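Local structure of NDP-N-acetyl-D-galactosaminuronic acid dehydrogenase (Methanosarcina mazei Go1, 3G79) at residues G30-V35 with P75-L80; K45-Q50 with K89-P94. The protein probably catalyses the NAD-dependent oxidation of UDP-N-acetylmannosamine to its uronic acid. All coordinates share one frame; numbering follows the deposited sequence.

Contact 1 of 2, residues G30-V35 with P75-L80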
loop_
_atom_site.group_PDB
_atom_site.type_symbol
_atom_site.label_atom_id
_atom_site.label_comp_id
_atom_site.label_asym_id
_atom_site.label_seq_id
_atom_site.Cartn_x
_atom_site.Cartn_y
_atom_site.Cartn_z
ATOM N N GLY A 30 3.719 -15.972 -27.697
ATOM C CA GLY A 30 4.231 -17.309 -27.913
ATOM C C GLY A 30 5.364 -17.312 -28.925
ATOM O O GLY A 30 6.245 -18.190 -28.878
ATOM N N ILE A 31 5.365 -16.355 -29.852
ATOM C CA ILE A 31 6.472 -16.309 -30.823
ATOM C C ILE A 31 7.817 -15.909 -30.139
ATOM O O ILE A 31 8.821 -16.610 -30.304
ATOM C CB ILE A 31 6.168 -15.433 -32.040
ATOM C CG1 ILE A 31 4.802 -15.821 -32.631
ATOM C CG2 ILE A 31 7.332 -15.533 -33.043
ATOM C CD1 ILE A 31 4.541 -15.479 -34.125
ATOM N N PRO A 32 7.836 -14.805 -29.347
ATOM C CA PRO A 32 9.103 -14.453 -28.655
ATOM C C PRO A 32 9.553 -15.585 -27.752
ATOM O O PRO A 32 10.698 -16.039 -27.853
ATOM C CB PRO A 32 8.724 -13.201 -27.832
ATOM C CG PRO A 32 7.602 -12.573 -28.607
ATOM C CD PRO A 32 6.788 -13.804 -29.064
ATOM N N ALA A 33 8.625 -16.058 -26.919
ATOM C CA ALA A 33 8.858 -17.187 -26.022
ATOM C C ALA A 33 9.511 -18.328 -26.734
ATOM O O ALA A 33 10.599 -18.720 -26.349
ATOM C CB ALA A 33 7.567 -17.638 -25.351
ATOM N N ALA A 34 8.873 -18.850 -27.783
ATOM C CA ALA A 34 9.357 -20.044 -28.472
ATOM C C ALA A 34 10.726 -19.749 -28.986
ATOM O O ALA A 34 11.607 -20.600 -29.025
ATOM C CB ALA A 34 8.477 -20.389 -29.634
ATOM N N VAL A 35 10.920 -18.506 -29.350
ATOM C CA VAL A 35 12.078 -18.179 -30.145
ATOM C C VAL A 35 13.247 -17.842 -29.216
ATOM O O VAL A 35 14.416 -18.040 -29.570
ATOM C CB VAL A 35 11.646 -17.122 -31.183
ATOM C CG1 VAL A 35 12.620 -16.035 -31.342
ATOM C CG2 VAL A 35 11.240 -17.808 -32.506
ATOM N N PRO A 75 12.626 -4.563 -32.074
ATOM C CA PRO A 75 13.275 -4.851 -33.369
ATOM C C PRO A 75 14.521 -5.718 -33.228
ATOM O O PRO A 75 15.607 -5.386 -33.744
ATOM C CB PRO A 75 13.565 -3.457 -33.954
ATOM C CG PRO A 75 12.411 -2.596 -33.414
ATOM C CD PRO A 75 12.132 -3.166 -31.999
ATOM N N GLY A 76 14.327 -6.802 -32.483
ATOM C CA GLY A 76 15.170 -7.976 -32.505
ATOM C C GLY A 76 14.301 -9.192 -32.815
ATOM O O GLY A 76 14.827 -10.274 -33.109
ATOM N N LEU A 77 12.974 -9.022 -32.769
ATOM C CA LEU A 77 12.095 -10.178 -32.934
ATOM C C LEU A 77 12.361 -10.878 -34.252
ATOM O O LEU A 77 12.793 -12.024 -34.252
ATOM C CB LEU A 77 10.608 -9.853 -32.750
ATOM C CG LEU A 77 9.706 -11.111 -32.816
ATOM C CD1 LEU A 77 10.267 -12.313 -32.029
ATOM C CD2 LEU A 77 8.282 -10.838 -32.374
ATOM N N GLU A 78 12.160 -10.182 -35.360
ATOM C CA GLU A 78 12.431 -10.751 -36.683
ATOM C C GLU A 78 13.876 -11.273 -36.840
ATOM O O GLU A 78 14.120 -12.251 -37.563
ATOM C CB GLU A 78 12.085 -9.736 -37.777
ATOM C CG GLU A 78 12.177 -10.311 -39.181
ATOM C CD GLU A 78 10.978 -9.961 -40.075
ATOM O OE1 GLU A 78 9.940 -9.442 -39.569
ATOM O OE2 GLU A 78 11.085 -10.231 -41.286
ATOM N N GLU A 79 14.828 -10.627 -36.162
ATOM C CA GLU A 79 16.241 -11.043 -36.254
ATOM C C GLU A 79 16.480 -12.308 -35.413
ATOM O O GLU A 79 17.232 -13.195 -35.806
ATOM C CB GLU A 79 17.193 -9.909 -35.845
ATOM C CG GLU A 79 17.138 -8.661 -36.763
ATOM C CD GLU A 79 16.044 -7.626 -36.374
ATOM O OE1 GLU A 79 16.172 -6.456 -36.812
ATOM O OE2 GLU A 79 15.066 -7.971 -35.651
ATOM N N LEU A 80 15.810 -12.375 -34.268
ATOM C CA LEU A 80 15.834 -13.554 -33.433
ATOM C C LEU A 80 15.283 -14.784 -34.197
ATOM O O LEU A 80 15.952 -15.809 -34.260
ATOM C CB LEU A 80 15.078 -13.289 -32.130
ATOM C CG LEU A 80 15.197 -14.366 -31.047
ATOM C CD1 LEU A 80 16.633 -14.835 -30.856
ATOM C CD2 LEU A 80 14.575 -13.902 -29.723
#
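Leu77 and Leu80 of one helix start meet Pro32 and Val35 of another, two pairs three residues apart on each side. The CA atoms of Pro32 and Leu77 are 6.7 Å apart and those of Val35 and Leu80 6.8 Å, so the two backbones come close. Every touching residue is buried, and the contact is wholly apolar.

Followed outward, Leu77 begins with a CB that makes no contact across the interface. Its CG lies anti to the backbone N (chi1 -175°), which carries the branch over to helix 30-39, and there the two methyls part. Leu77 CD1 settles among three residues of that helix, 4.2 Å from Pro32 CA and at the margin of contact, 4.5 Å, from both Ile31 CG2 and Val35 CG1. Leu77 CD2 turns to the proline ring instead, 4.2 Å from Pro32 CG. The same ring also rests on Leu188, Leu189 and Ile192 of helix 188-194.

Leu80 and Val35 run past each other in opposite directions. Leu80 CB lies 3.8 Å from Val35 CG1; the still closer approach of the leucine CG to that methyl is shorter than carbons allow, so the detailed fit here is doubtful. Leu80 also touches Leu36, Asp39 and Leu189. With an alanine at Leu80, CG and both methyls would be gone, which would probably open a gap between the helices and leave Val35 and Leu189 short of a neighbour.

Gly30, where helix 30-39 begins, closes a Gly25, Gly27, Gly30 pattern after strand 20-24. This is consistent with the glycine-rich turn and first helix of a Rossmann NAD-binding domain, here packed against the helix that precedes the third strand.

Contact 2 of 2, residues K45-Q50 with K89-P94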
loop_
_atom_site.group_PDB
_atom_site.type_symbol
_atom_site.label_atom_id
_atom_site.label_comp_id
_atom_site.label_asym_id
_atom_site.label_seq_id
_atom_site.Cartn_x
_atom_site.Cartn_y
_atom_site.Cartn_z
ATOM N N LYS A 45 15.997 -27.767 -29.978
ATOM C CA LYS A 45 15.004 -27.571 -31.019
ATOM C C LYS A 45 13.665 -27.327 -30.385
ATOM O O LYS A 45 13.224 -28.088 -29.506
ATOM C CB LYS A 45 14.912 -28.779 -31.972
ATOM C CG LYS A 45 13.744 -28.665 -32.980
ATOM C CD LYS A 45 13.941 -29.516 -34.252
ATOM C CE LYS A 45 14.483 -28.696 -35.428
ATOM N NZ LYS A 45 13.499 -27.649 -35.821
ATOM N N VAL A 46 13.033 -26.252 -30.841
ATOM C CA VAL A 46 11.715 -25.852 -30.400
ATOM C C VAL A 46 10.753 -25.989 -31.570
ATOM O O VAL A 46 11.086 -25.660 -32.700
ATOM C CB VAL A 46 11.739 -24.390 -29.884
ATOM C CG1 VAL A 46 10.325 -23.868 -29.543
ATOM C CG2 VAL A 46 12.749 -24.237 -28.688
ATOM N N LEU A 47 9.559 -26.482 -31.283
ATOM C CA LEU A 47 8.484 -26.530 -32.241
ATOM C C LEU A 47 7.462 -25.524 -31.818
ATOM O O LEU A 47 7.119 -25.443 -30.633
ATOM C CB LEU A 47 7.848 -27.918 -32.244
ATOM C CG LEU A 47 8.720 -29.113 -32.666
ATOM C CD1 LEU A 47 7.972 -30.392 -32.445
ATOM C CD2 LEU A 47 9.192 -29.048 -34.121
ATOM N N GLY A 48 6.991 -24.730 -32.773
ATOM C CA GLY A 48 5.848 -23.862 -32.571
ATOM C C GLY A 48 4.641 -24.429 -33.323
ATOM O O GLY A 48 4.721 -24.815 -34.521
ATOM N N PHE A 49 3.513 -24.445 -32.631
ATOM C CA PHE A 49 2.348 -25.112 -33.126
ATOM C C PHE A 49 1.293 -24.134 -33.623
ATOM O O PHE A 49 0.818 -23.261 -32.864
ATOM C CB PHE A 49 1.837 -26.106 -32.076
ATOM C CG PHE A 49 2.762 -27.276 -31.909
ATOM C CD1 PHE A 49 2.707 -28.348 -32.800
ATOM C CD2 PHE A 49 3.748 -27.267 -30.907
ATOM C CE1 PHE A 49 3.585 -29.392 -32.697
ATOM C CE2 PHE A 49 4.636 -28.306 -30.801
ATOM C CZ PHE A 49 4.572 -29.361 -31.690
ATOM N N GLN A 50 0.996 -24.281 -34.924
ATOM C CA GLN A 50 -0.074 -23.565 -35.651
ATOM C C GLN A 50 -0.939 -24.428 -36.613
ATOM O O GLN A 50 -0.418 -25.113 -37.492
ATOM C CB GLN A 50 0.528 -22.437 -36.484
ATOM C CG GLN A 50 0.099 -21.055 -36.074
ATOM C CD GLN A 50 -1.386 -20.823 -36.204
ATOM O OE1 GLN A 50 -1.970 -20.078 -35.422
ATOM N NE2 GLN A 50 -2.000 -21.463 -37.157
ATOM N N LYS A 89 17.072 -24.391 -35.177
ATOM C CA LYS A 89 16.606 -24.658 -33.801
ATOM C C LYS A 89 15.101 -24.352 -33.579
ATOM O O LYS A 89 14.546 -24.528 -32.464
ATOM C CB LYS A 89 17.441 -23.865 -32.780
ATOM C CG LYS A 89 18.878 -24.340 -32.678
ATOM C CD LYS A 89 19.598 -23.604 -31.624
ATOM C CE LYS A 89 19.439 -24.296 -30.294
ATOM N NZ LYS A 89 19.977 -23.431 -29.199
ATOM N N PHE A 90 14.460 -23.859 -34.624
ATOM C CA PHE A 90 13.061 -23.530 -34.534
ATOM C C PHE A 90 12.343 -23.833 -35.843
ATOM O O PHE A 90 12.888 -23.636 -36.924
ATOM C CB PHE A 90 12.883 -22.074 -34.144
ATOM C CG PHE A 90 11.464 -21.612 -34.190
ATOM C CD1 PHE A 90 10.556 -21.983 -33.201
ATOM C CD2 PHE A 90 11.008 -20.822 -35.238
ATOM C CE1 PHE A 90 9.249 -21.572 -33.244
ATOM C CE2 PHE A 90 9.669 -20.393 -35.263
ATOM C CZ PHE A 90 8.808 -20.781 -34.264
ATOM N N GLU A 91 11.118 -24.320 -35.713
ATOM C CA GLU A 91 10.291 -24.695 -36.844
ATOM C C GLU A 91 8.846 -24.580 -36.399
ATOM O O GLU A 91 8.514 -24.943 -35.270
ATOM C CB GLU A 91 10.575 -26.137 -37.257
ATOM C CG GLU A 91 9.784 -26.596 -38.471
ATOM C CD GLU A 91 9.802 -28.106 -38.655
ATOM O OE1 GLU A 91 9.013 -28.611 -39.509
ATOM O OE2 GLU A 91 10.591 -28.775 -37.932
ATOM N N CYS A 92 8.008 -24.053 -37.283
ATOM C CA CYS A 92 6.575 -23.983 -37.065
ATOM C C CYS A 92 5.908 -25.112 -37.854
ATOM O O CYS A 92 6.213 -25.341 -39.033
ATOM C CB CYS A 92 6.059 -22.615 -37.508
ATOM S SG CYS A 92 4.379 -22.166 -37.015
ATOM N N THR A 93 5.029 -25.842 -37.182
ATOM C CA THR A 93 4.320 -26.974 -37.781
ATOM C C THR A 93 2.858 -27.027 -37.333
ATOM O O THR A 93 2.548 -26.651 -36.195
ATOM C CB THR A 93 5.029 -28.318 -37.508
ATOM O OG1 THR A 93 4.427 -29.378 -38.281
ATOM C CG2 THR A 93 5.007 -28.672 -36.004
ATOM N N PRO A 94 1.949 -27.425 -38.269
ATOM C CA PRO A 94 0.487 -27.666 -38.086
ATOM C C PRO A 94 0.209 -29.041 -37.461
ATOM O O PRO A 94 -0.939 -29.404 -37.158
ATOM C CB PRO A 94 -0.030 -27.636 -39.530
ATOM C CG PRO A 94 1.169 -28.194 -40.345
ATOM C CD PRO A 94 2.327 -27.481 -39.707
#
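Phe90 and Val46 lie on one face of a parallel strand pair, their side chains crossing at a slant, with Val46 CG1 4.1 Å from Phe90 CD1. The ring swings across the neighbouring strand because its CG is anti to the backbone N (chi1 173°), bringing Phe90 CE1 to 3.9 Å from Gly48 N. Gly48, without a side chain, leaves this place to the ring. Phe90 is also covered by Val84 and Val85 of helix 77-86.

The axes of strands 45-49 and 90-93 are inclined by 26°, and the two are joined by five backbone hydrogen bonds, from Val46 N to Lys89 O at one end to Gln50 N to Thr93 O (3.1 Å) at the other. They are the second and third strands of the Rossmann sheet: 45-49 pairs on its other edge with strand 20-24, while 90-93 is outermost within the chain.

On the opposite face, Leu47 and Glu91 run side by side, as do Phe49 and Thr93, with Thr93 CG2 reaching Phe49 CE1 at 3.7 Å. Lys45, bent near its end, slants across Glu91: Lys45 NZ stands 3.6 Å from Glu91 CB and makes a long salt bridge, 3.8 Å, with Glu91 OE2. Glu91 OE1 has a second, weak and long ion pair with Arg98.

How the contacts relate
From the N terminus, strand 20-24 leads into helix 30-39, the first half of contact 1, and then into strand 45-49, the first half of contact 2. The chain next wanders through helix 59-63 before helix 77-86 returns to 30-35 and closes contact 1; strand 90-93 follows directly and closes contact 2 beside 45-50. The two loops therefore cross rather than nest, each spanning about 40 residues. Centres 13 Å apart, the contacts also touch: Ala34 CB packs on Phe90 CE1 at 3.9 Å, and Ala34 O on Val46 CG1 at 3.5 Å. The helix pair is thus packed on the strand pair at the edge of the sheet.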